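Local coordinates for DUF269-containing protein (Cyanothece sp. ATCC 51142, PDB 3NJ2), which is of unknown molecular function but belongs to the DUF269 family and is associated with nitrogen fixation in this cyanobacterium, at residues E117-A122 with S133-D138; Y92-A97 with C108-D113; P35-L40 with D145-L150. All blocks are in the same frame, centred on the assembly; numbering follows the deposited sequence.

Interaction 1: residues E117-A122 with S133-D138; sequences EGFGWA and SRSLRD
Leu136 lies against Ala122 and Gly120 on one face of an antiparallel beta hairpin, and this is the tightly packed part of the contact. Its CD1 comes 3.6 Å from the backbone C of Trp121 and 3.9 Å from Ala122 CB. Gly120 and Leu136 form one hydrogen-bonded pair, Ala122 and Arg134 the next. The Ala122-Arg134 pair is the more regular: Ala122 N reaches Arg134 O at 2.8 Å, with an N-H...O angle of 170° and the donor in the carbonyl plane, whereas Leu136 N sits 48° out of the plane of the Gly120 carbonyl. On the other face Ser135 CB lies over the indole of Trp121, and a water 3.2 Å above the ring plane, over its centre, donates to Gly120 O and also bonds Ser135 OG. The loose side is at exposed Phe119, Arg137 and Ser135. There a chi1 of 174° swings the Phe119 ring toward Leu136 O, 3.3 Å from Phe119 CD1, and Arg137 CB meets the ring edge. Trp121 meets Trp125 of the second subunit edge-to-face, helix 83-104 covers the Ala122 side through Phe93, and strand 109-114 supplies Val112 and Leu114 to Leu136.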
loop_
_atom_site.group_PDB
_atom_site.type_symbol
_atom_site.label_atom_id
_atom_site.label_comp_id
_atom_site.label_asym_id
_atom_site.label_seq_id
_atom_site.Cartn_x
_atom_site.Cartn_y
_atom_site.Cartn_z
ATOM N N GLU B 117 3.306 -13.838 4.779
ATOM C CA GLU B 117 3.779 -14.805 3.797
ATOM C C GLU B 117 4.759 -14.242 2.817
ATOM O O GLU B 117 5.208 -14.954 1.937
ATOM C CB GLU B 117 2.591 -15.385 2.978
ATOM C CG GLU B 117 1.504 -15.835 3.828
ATOM C CD GLU B 117 0.149 -15.996 3.136
ATOM O OE1 GLU B 117 -0.057 -15.516 1.977
ATOM O OE2 GLU B 117 -0.732 -16.614 3.807
ATOM N N GLY B 118 5.077 -12.939 2.923
ATOM C CA GLY B 118 5.940 -12.348 1.897
ATOM C C GLY B 118 5.215 -11.937 0.637
ATOM O O GLY B 118 5.855 -11.769 -0.386
ATOM N N PHE B 119 3.894 -11.821 0.770
ATOM C CA PHE B 119 3.090 -11.552 -0.439
ATOM C C PHE B 119 2.422 -10.167 -0.334
ATOM O O PHE B 119 1.957 -9.803 0.751
ATOM C CB PHE B 119 1.990 -12.674 -0.698
ATOM C CG PHE B 119 1.103 -12.328 -1.826
ATOM C CD1 PHE B 119 1.393 -12.673 -3.134
ATOM C CD2 PHE B 119 -0.059 -11.612 -1.514
ATOM C CE1 PHE B 119 0.474 -12.257 -4.130
ATOM C CE2 PHE B 119 -0.938 -11.204 -2.469
ATOM C CZ PHE B 119 -0.651 -11.535 -3.753
ATOM N N GLY B 120 2.347 -9.405 -1.443
ATOM C CA GLY B 120 1.582 -8.116 -1.341
ATOM C C GLY B 120 1.863 -7.310 -2.591
ATOM O O GLY B 120 1.874 -7.845 -3.745
ATOM N N TRP B 121 2.077 -6.011 -2.375
ATOM C CA TRP B 121 2.146 -5.053 -3.468
ATOM C C TRP B 121 3.206 -3.973 -3.250
ATOM O O TRP B 121 3.392 -3.563 -2.098
ATOM C CB TRP B 121 0.847 -4.303 -3.519
ATOM C CG TRP B 121 -0.302 -5.110 -4.004
ATOM C CD1 TRP B 121 -1.307 -5.688 -3.224
ATOM C CD2 TRP B 121 -0.603 -5.443 -5.368
ATOM N NE1 TRP B 121 -2.178 -6.391 -4.025
ATOM C CE2 TRP B 121 -1.823 -6.208 -5.331
ATOM C CE3 TRP B 121 -0.053 -5.118 -6.591
ATOM C CZ2 TRP B 121 -2.413 -6.708 -6.504
ATOM C CZ3 TRP B 121 -0.625 -5.634 -7.756
ATOM C CH2 TRP B 121 -1.794 -6.453 -7.670
ATOM N N ALA B 122 3.825 -3.539 -4.340
ATOM C CA ALA B 122 4.602 -2.311 -4.365
ATOM C C ALA B 122 3.816 -1.341 -5.235
ATOM O O ALA B 122 3.564 -1.630 -6.405
ATOM C CB ALA B 122 5.970 -2.586 -4.926
ATOM N N SER B 133 2.540 -0.630 -10.198
ATOM C CA SER B 133 1.572 -1.391 -9.360
ATOM C C SER B 133 1.957 -2.859 -9.497
ATOM O O SER B 133 1.325 -3.615 -10.304
ATOM C CB SER B 133 0.098 -1.107 -9.651
ATOM O OG SER B 133 -0.092 -1.047 -11.049
ATOM N N ARG B 134 2.957 -3.256 -8.694
ATOM C CA ARG B 134 3.684 -4.523 -8.820
ATOM C C ARG B 134 3.310 -5.535 -7.727
ATOM O O ARG B 134 3.454 -5.290 -6.538
ATOM C CB ARG B 134 5.179 -4.254 -8.771
ATOM C CG ARG B 134 5.970 -5.436 -9.121
ATOM C CD ARG B 134 7.270 -4.946 -9.738
ATOM N NE ARG B 134 8.122 -6.090 -10.016
ATOM C CZ ARG B 134 8.213 -6.689 -11.200
ATOM N NH1 ARG B 134 7.521 -6.253 -12.257
ATOM N NH2 ARG B 134 9.049 -7.714 -11.326
ATOM N N SER B 135 2.851 -6.715 -8.153
ATOM C CA SER B 135 2.593 -7.831 -7.211
ATOM C C SER B 135 3.923 -8.432 -6.756
ATOM O O SER B 135 4.769 -8.742 -7.625
ATOM C CB SER B 135 1.826 -8.870 -8.006
ATOM O OG SER B 135 1.502 -9.993 -7.190
ATOM N N LEU B 136 4.109 -8.493 -5.427
ATOM C CA LEU B 136 5.278 -9.011 -4.730
ATOM C C LEU B 136 4.963 -10.369 -4.101
ATOM O O LEU B 136 3.873 -10.583 -3.550
ATOM C CB LEU B 136 5.728 -8.092 -3.581
ATOM C CG LEU B 136 5.958 -6.663 -4.029
ATOM C CD1 LEU B 136 6.285 -5.799 -2.791
ATOM C CD2 LEU B 136 6.983 -6.605 -5.168
ATOM N N ARG B 137 5.852 -11.333 -4.299
ATOM C CA ARG B 137 5.651 -12.655 -3.750
ATOM C C ARG B 137 7.032 -13.089 -3.202
ATOM O O ARG B 137 8.099 -12.667 -3.777
ATOM C CB ARG B 137 5.049 -13.645 -4.817
ATOM C CG ARG B 137 5.944 -14.035 -5.892
ATOM C CD ARG B 137 5.293 -15.059 -6.890
ATOM N NE ARG B 137 6.305 -15.543 -7.800
ATOM C CZ ARG B 137 6.112 -15.990 -9.041
ATOM N NH1 ARG B 137 4.905 -16.033 -9.600
ATOM N NH2 ARG B 137 7.165 -16.395 -9.735
ATOM N N ASP B 138 7.024 -13.940 -2.149
ATOM C CA ASP B 138 8.304 -14.512 -1.602
ATOM C C ASP B 138 9.243 -13.357 -1.282
ATOM O O ASP B 138 10.432 -13.463 -1.595
ATOM C CB ASP B 138 8.977 -15.451 -2.653
ATOM C CG ASP B 138 8.014 -16.585 -3.086
ATOM O OD1 ASP B 138 7.013 -16.821 -2.345
ATOM O OD2 ASP B 138 8.250 -17.126 -4.148
HETATM O O HOH W 1 -0.126 -8.955 -5.347
#

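Interaction 2: residues Y92-A97 with C108-D113; sequences YFRAIA and CQVVVD
Val110 packs its methyl groups against Phe93 and Ala97, where a helix lies on one face of an antiparallel three-stranded sheet. The helix and strand segments run nearly antiparallel, at 159°, their axes 8.3 Å apart at the nearest point. Val110, with the most surface buried here, spreads its methyl groups over Phe93, Arg94 and Ala97. With chi1 at 179°, Val110 CG1 trails away from its own backbone N and lies 3.8 Å from Phe93 CB. Val110 CG2 is pressed to 3.4 Å from Ala97 CB, tighter than usual van der Waals contact, and also meets the carbonyl of Phe93 and the aliphatic part of Arg94. Ala97, next in buried surface, has its methyl held between this valine and Cys108, whose CB stands 4.1 Å from Ala97 CB. Phe93 extends the contact along the strand: its CD2 meets Val112 CG2 at 4.1 Å, the two side chains crossing at about a right angle, while Tyr92 CD2 lies over one face of the Phe93 ring. Strand 120-126 adds Val124 against Ala97, so the helix spans neighbouring strands. At the more open margin the extended Arg94 chain slants across Val110 and makes a cation-pi contact with Tyr47. There one water joins the two segments, accepting from Arg94 NE at 3.1 Å and donating to Val110 O at 3.0 Å.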
loop_
_atom_site.group_PDB
_atom_site.type_symbol
_atom_site.label_atom_id
_atom_site.label_comp_id
_atom_site.label_asym_id
_atom_site.label_seq_id
_atom_site.Cartn_x
_atom_site.Cartn_y
_atom_site.Cartn_z
ATOM N N TYR B 92 14.235 0.332 -3.219
ATOM C CA TYR B 92 14.127 0.013 -4.644
ATOM C C TYR B 92 12.992 0.758 -5.277
ATOM O O TYR B 92 13.180 1.502 -6.304
ATOM C CB TYR B 92 13.959 -1.517 -4.795
ATOM C CG TYR B 92 13.833 -2.020 -6.196
ATOM C CD1 TYR B 92 14.973 -2.147 -7.039
ATOM C CD2 TYR B 92 12.609 -2.427 -6.687
ATOM C CE1 TYR B 92 14.877 -2.667 -8.350
ATOM C CE2 TYR B 92 12.526 -2.977 -7.938
ATOM C CZ TYR B 92 13.664 -3.075 -8.762
ATOM O OH TYR B 92 13.523 -3.563 -10.027
ATOM N N PHE B 93 11.810 0.688 -4.671
ATOM C CA PHE B 93 10.663 1.398 -5.257
ATOM C C PHE B 93 10.755 2.908 -5.127
ATOM O O PHE B 93 10.243 3.614 -5.996
ATOM C CB PHE B 93 9.320 0.752 -4.860
ATOM C CG PHE B 93 9.158 -0.616 -5.512
ATOM C CD1 PHE B 93 8.754 -0.667 -6.845
ATOM C CD2 PHE B 93 9.386 -1.839 -4.785
ATOM C CE1 PHE B 93 8.700 -1.862 -7.423
ATOM C CE2 PHE B 93 9.343 -3.067 -5.420
ATOM C CZ PHE B 93 8.983 -3.068 -6.756
ATOM N N ARG B 94 11.366 3.379 -4.016
ATOM C CA ARG B 94 11.598 4.851 -3.894
ATOM C C ARG B 94 12.589 5.328 -4.921
ATOM O O ARG B 94 12.493 6.534 -5.375
ATOM C CB ARG B 94 12.183 5.159 -2.524
ATOM C CG ARG B 94 11.061 5.101 -1.397
ATOM C CD ARG B 94 11.800 5.020 -0.033
ATOM N NE ARG B 94 10.812 5.107 1.041
ATOM C CZ ARG B 94 11.017 4.709 2.303
ATOM N NH1 ARG B 94 12.176 4.142 2.677
ATOM N NH2 ARG B 94 10.025 4.814 3.165
ATOM N N ALA B 95 13.537 4.498 -5.283
ATOM C CA ALA B 95 14.568 4.853 -6.287
ATOM C C ALA B 95 13.861 5.028 -7.674
ATOM O O ALA B 95 14.191 5.977 -8.463
ATOM C CB ALA B 95 15.630 3.802 -6.289
ATOM N N ILE B 96 12.900 4.117 -7.929
ATOM C CA ILE B 96 12.169 4.107 -9.170
ATOM C C ILE B 96 11.311 5.398 -9.160
ATOM O O ILE B 96 11.291 6.194 -10.166
ATOM C CB ILE B 96 11.314 2.829 -9.257
ATOM C CG1 ILE B 96 12.230 1.708 -9.583
ATOM C CG2 ILE B 96 10.164 3.039 -10.437
ATOM C CD1 ILE B 96 11.576 0.369 -9.298
ATOM N N ALA B 97 10.651 5.687 -8.050
ATOM C CA ALA B 97 9.724 6.818 -7.890
ATOM C C ALA B 97 10.530 8.133 -8.084
ATOM O O ALA B 97 10.141 9.056 -8.770
ATOM C CB ALA B 97 9.090 6.791 -6.531
ATOM N N CYS B 108 5.755 11.758 -6.566
ATOM C CA CYS B 108 5.341 10.401 -6.468
ATOM C C CYS B 108 5.493 9.925 -4.986
ATOM O O CYS B 108 6.437 10.357 -4.280
ATOM C CB CYS B 108 6.208 9.524 -7.452
ATOM S SG CYS B 108 5.743 9.648 -9.140
ATOM N N GLN B 109 4.583 9.076 -4.551
ATOM C CA GLN B 109 4.658 8.416 -3.219
ATOM C C GLN B 109 4.714 6.899 -3.398
ATOM O O GLN B 109 4.399 6.395 -4.500
ATOM C CB GLN B 109 3.489 8.829 -2.407
ATOM C CG GLN B 109 3.741 10.380 -2.160
ATOM C CD GLN B 109 2.631 10.962 -1.382
ATOM O OE1 GLN B 109 1.493 11.049 -1.869
ATOM N NE2 GLN B 109 2.936 11.381 -0.162
ATOM N N VAL B 110 5.302 6.278 -2.393
ATOM C CA VAL B 110 5.569 4.847 -2.464
ATOM C C VAL B 110 4.994 4.142 -1.253
ATOM O O VAL B 110 5.184 4.603 -0.060
ATOM C CB VAL B 110 7.097 4.590 -2.544
ATOM C CG1 VAL B 110 7.377 3.080 -2.600
ATOM C CG2 VAL B 110 7.753 5.276 -3.767
ATOM N N VAL B 111 4.314 2.991 -1.472
ATOM C CA VAL B 111 3.998 2.049 -0.410
ATOM C C VAL B 111 4.383 0.637 -0.812
ATOM O O VAL B 111 4.136 0.197 -1.941
ATOM C CB VAL B 111 2.448 2.122 -0.168
ATOM C CG1 VAL B 111 1.807 0.812 0.448
ATOM C CG2 VAL B 111 2.148 3.341 0.608
ATOM N N VAL B 112 4.954 -0.061 0.128
ATOM C CA VAL B 112 5.235 -1.506 0.029
ATOM C C VAL B 112 4.434 -2.224 1.131
ATOM O O VAL B 112 4.635 -1.973 2.350
ATOM C CB VAL B 112 6.750 -1.848 0.043
ATOM C CG1 VAL B 112 6.965 -3.362 0.134
ATOM C CG2 VAL B 112 7.504 -1.189 -1.147
ATOM N N ASP B 113 3.437 -2.991 0.722
ATOM C CA ASP B 113 2.601 -3.643 1.687
ATOM C C ASP B 113 2.813 -5.169 1.542
ATOM O O ASP B 113 2.620 -5.745 0.474
ATOM C CB ASP B 113 1.163 -3.337 1.400
ATOM C CG ASP B 113 0.194 -3.915 2.452
ATOM O OD1 ASP B 113 0.430 -3.762 3.683
ATOM O OD2 ASP B 113 -0.807 -4.475 2.099
HETATM O O HOH W 2 7.779 5.655 0.916
#

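Interaction 3: residues P35-L40 with D145-L150; sequences PFLQSL and DTLEKL
Leu37 and Leu40 converge on Leu150 in an apolar helix-helix contact between helix 35-46 and the first turn of helix 147-167. Leu150, its CG anti to the backbone N (chi1 171°), sends both methyl groups toward the other helix. Leu37 slants across it, with Leu37 CD2 3.7 Å from Leu150 CD2. Leu40 instead meets it tip to tip, its CD2 3.9 Å from Leu150 CD2, so this one methyl group of Leu150 touches both leucines. Phe36 comes to the backbone as well as the side chain: Leu150 O approaches the ring obliquely, 3.7 Å from Phe36 CE2, and the same Phe36 CE2 stands 4.2 Å from Leu150 CD1. Leu147 makes a more distant approach, its CD2 4.5 Å from Leu37 CD1. Around this cluster, helix 83-104 packs Ala95, Ile96 and Leu99 on Phe36 and Tyr92 on Leu150, while Tyr65 from a loop touches both Leu40 and Leu150. The cluster is buried between helices 35-46, 83-104 and 147-167. Just before Leu147, Thr146 occupies the N-cap position of helix 147-167: its OG1 accepts from Lys149 N at 2.9 Å, with an N-H...O angle of 160°.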
loop_
_atom_site.group_PDB
_atom_site.type_symbol
_atom_site.label_atom_id
_atom_site.label_comp_id
_atom_site.label_asym_id
_atom_site.label_seq_id
_atom_site.Cartn_x
_atom_site.Cartn_y
_atom_site.Cartn_z
ATOM N N PRO B 35 22.014 5.887 -13.875
ATOM C CA PRO B 35 21.164 6.800 -13.079
ATOM C C PRO B 35 20.285 5.997 -12.089
ATOM O O PRO B 35 20.029 6.479 -11.039
ATOM C CB PRO B 35 20.318 7.510 -14.144
ATOM C CG PRO B 35 21.263 7.545 -15.311
ATOM C CD PRO B 35 21.958 6.191 -15.338
ATOM N N PHE B 36 19.873 4.779 -12.503
ATOM C CA PHE B 36 19.110 3.931 -11.590
ATOM C C PHE B 36 19.896 3.512 -10.371
ATOM O O PHE B 36 19.409 3.710 -9.289
ATOM C CB PHE B 36 18.381 2.732 -12.255
ATOM C CG PHE B 36 17.704 1.918 -11.230
ATOM C CD1 PHE B 36 16.470 2.374 -10.637
ATOM C CD2 PHE B 36 18.269 0.695 -10.791
ATOM C CE1 PHE B 36 15.858 1.628 -9.577
ATOM C CE2 PHE B 36 17.642 0.023 -9.772
ATOM C CZ PHE B 36 16.482 0.505 -9.150
ATOM N N LEU B 37 21.082 2.949 -10.603
ATOM C CA LEU B 37 21.831 2.537 -9.433
ATOM C C LEU B 37 22.224 3.707 -8.547
ATOM O O LEU B 37 22.300 3.558 -7.333
ATOM C CB LEU B 37 23.041 1.664 -9.864
ATOM C CG LEU B 37 22.750 0.377 -10.619
ATOM C CD1 LEU B 37 23.996 -0.441 -11.065
ATOM C CD2 LEU B 37 21.795 -0.474 -9.775
ATOM N N GLN B 38 22.538 4.853 -9.171
ATOM C CA GLN B 38 22.789 6.008 -8.414
ATOM C C GLN B 38 21.556 6.446 -7.551
ATOM O O GLN B 38 21.683 6.823 -6.387
ATOM C CB GLN B 38 23.399 7.097 -9.273
ATOM C CG GLN B 38 24.898 6.854 -9.562
ATOM C CD GLN B 38 25.713 6.904 -8.276
ATOM O OE1 GLN B 38 25.695 7.936 -7.567
ATOM N NE2 GLN B 38 26.396 5.798 -7.957
ATOM N N SER B 39 20.375 6.389 -8.126
ATOM C CA SER B 39 19.170 6.660 -7.402
ATOM C C SER B 39 19.001 5.693 -6.265
ATOM O O SER B 39 18.691 6.087 -5.197
ATOM C CB SER B 39 17.954 6.524 -8.318
ATOM O OG SER B 39 16.837 7.116 -7.680
ATOM N N LEU B 40 19.279 4.416 -6.531
ATOM C CA LEU B 40 19.103 3.420 -5.473
ATOM C C LEU B 40 20.092 3.666 -4.319
ATOM O O LEU B 40 19.718 3.624 -3.121
ATOM C CB LEU B 40 19.296 2.023 -6.053
ATOM C CG LEU B 40 19.152 0.844 -5.129
ATOM C CD1 LEU B 40 17.761 0.873 -4.390
ATOM C CD2 LEU B 40 19.418 -0.475 -5.829
ATOM N N ASP B 145 20.093 -11.618 -9.581
ATOM C CA ASP B 145 21.317 -12.402 -9.853
ATOM C C ASP B 145 22.606 -11.620 -9.996
ATOM O O ASP B 145 23.654 -12.103 -9.635
ATOM C CB ASP B 145 21.195 -13.266 -11.105
ATOM C CG ASP B 145 20.041 -14.258 -11.030
ATOM O OD1 ASP B 145 19.528 -14.551 -9.912
ATOM O OD2 ASP B 145 19.654 -14.712 -12.148
ATOM N N THR B 146 22.514 -10.425 -10.583
ATOM C CA THR B 146 23.687 -9.638 -10.935
ATOM C C THR B 146 23.316 -8.175 -10.911
ATOM O O THR B 146 22.128 -7.805 -10.861
ATOM C CB THR B 146 24.119 -9.823 -12.371
ATOM O OG1 THR B 146 23.045 -9.412 -13.213
ATOM C CG2 THR B 146 24.490 -11.297 -12.736
ATOM N N LEU B 147 24.340 -7.333 -10.816
ATOM C CA LEU B 147 24.121 -5.884 -10.868
ATOM C C LEU B 147 23.384 -5.477 -12.124
ATOM O O LEU B 147 22.535 -4.586 -12.095
ATOM C CB LEU B 147 25.470 -5.109 -10.836
ATOM C CG LEU B 147 25.962 -5.017 -9.394
ATOM C CD1 LEU B 147 27.506 -4.727 -9.579
ATOM C CD2 LEU B 147 25.167 -3.975 -8.573
ATOM N N GLU B 148 23.744 -6.098 -13.254
ATOM C CA GLU B 148 23.064 -5.851 -14.545
ATOM C C GLU B 148 21.589 -6.111 -14.473
ATOM O O GLU B 148 20.805 -5.310 -14.996
ATOM C CB GLU B 148 23.653 -6.711 -15.669
ATOM C CG GLU B 148 24.997 -6.225 -16.120
ATOM C CD GLU B 148 26.191 -6.659 -15.228
ATOM O OE1 GLU B 148 26.079 -7.490 -14.259
ATOM O OE2 GLU B 148 27.283 -6.102 -15.518
ATOM N N LYS B 149 21.194 -7.227 -13.855
ATOM C CA LYS B 149 19.742 -7.537 -13.775
ATOM C C LYS B 149 19.029 -6.563 -12.855
ATOM O O LYS B 149 17.905 -6.154 -13.121
ATOM C CB LYS B 149 19.481 -8.963 -13.330
ATOM C CG LYS B 149 19.956 -10.006 -14.378
ATOM C CD LYS B 149 19.354 -11.336 -14.014
ATOM C CE LYS B 149 19.733 -12.409 -15.023
ATOM N NZ LYS B 149 19.414 -11.843 -16.376
ATOM N N LEU B 150 19.693 -6.193 -11.761
ATOM C CA LEU B 150 19.117 -5.118 -10.874
ATOM C C LEU B 150 18.929 -3.805 -11.670
ATOM O O LEU B 150 17.847 -3.170 -11.592
ATOM C CB LEU B 150 20.146 -4.904 -9.735
ATOM C CG LEU B 150 19.845 -3.662 -8.829
ATOM C CD1 LEU B 150 18.501 -3.762 -8.120
ATOM C CD2 LEU B 150 20.922 -3.523 -7.785
#

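The helix that carries 92-97 connects the contacts, with the sheet on one side and helices 35-46 and 147-167 on another. Interactions 1 and 2 have centres 13 Å apart and share the sheet: Trp121 O probably accepts a hydrogen bond from Asp113 N at 2.9 Å, and Ala122 CB packs 3.4 Å from Phe93 CE2. Interactions 2 and 3, with centres 15 Å apart, meet where Ile96 CG1 lies 3.6 Å from Phe36 CE1. Interactions 1 and 3 lie on opposite sides of the chain's centre and do not touch, their nearest atoms about 9 Å apart. Interactions 1 and 2 both border the second subunit, whereas the segments of interaction 3 are touched by no other chain of the assembly.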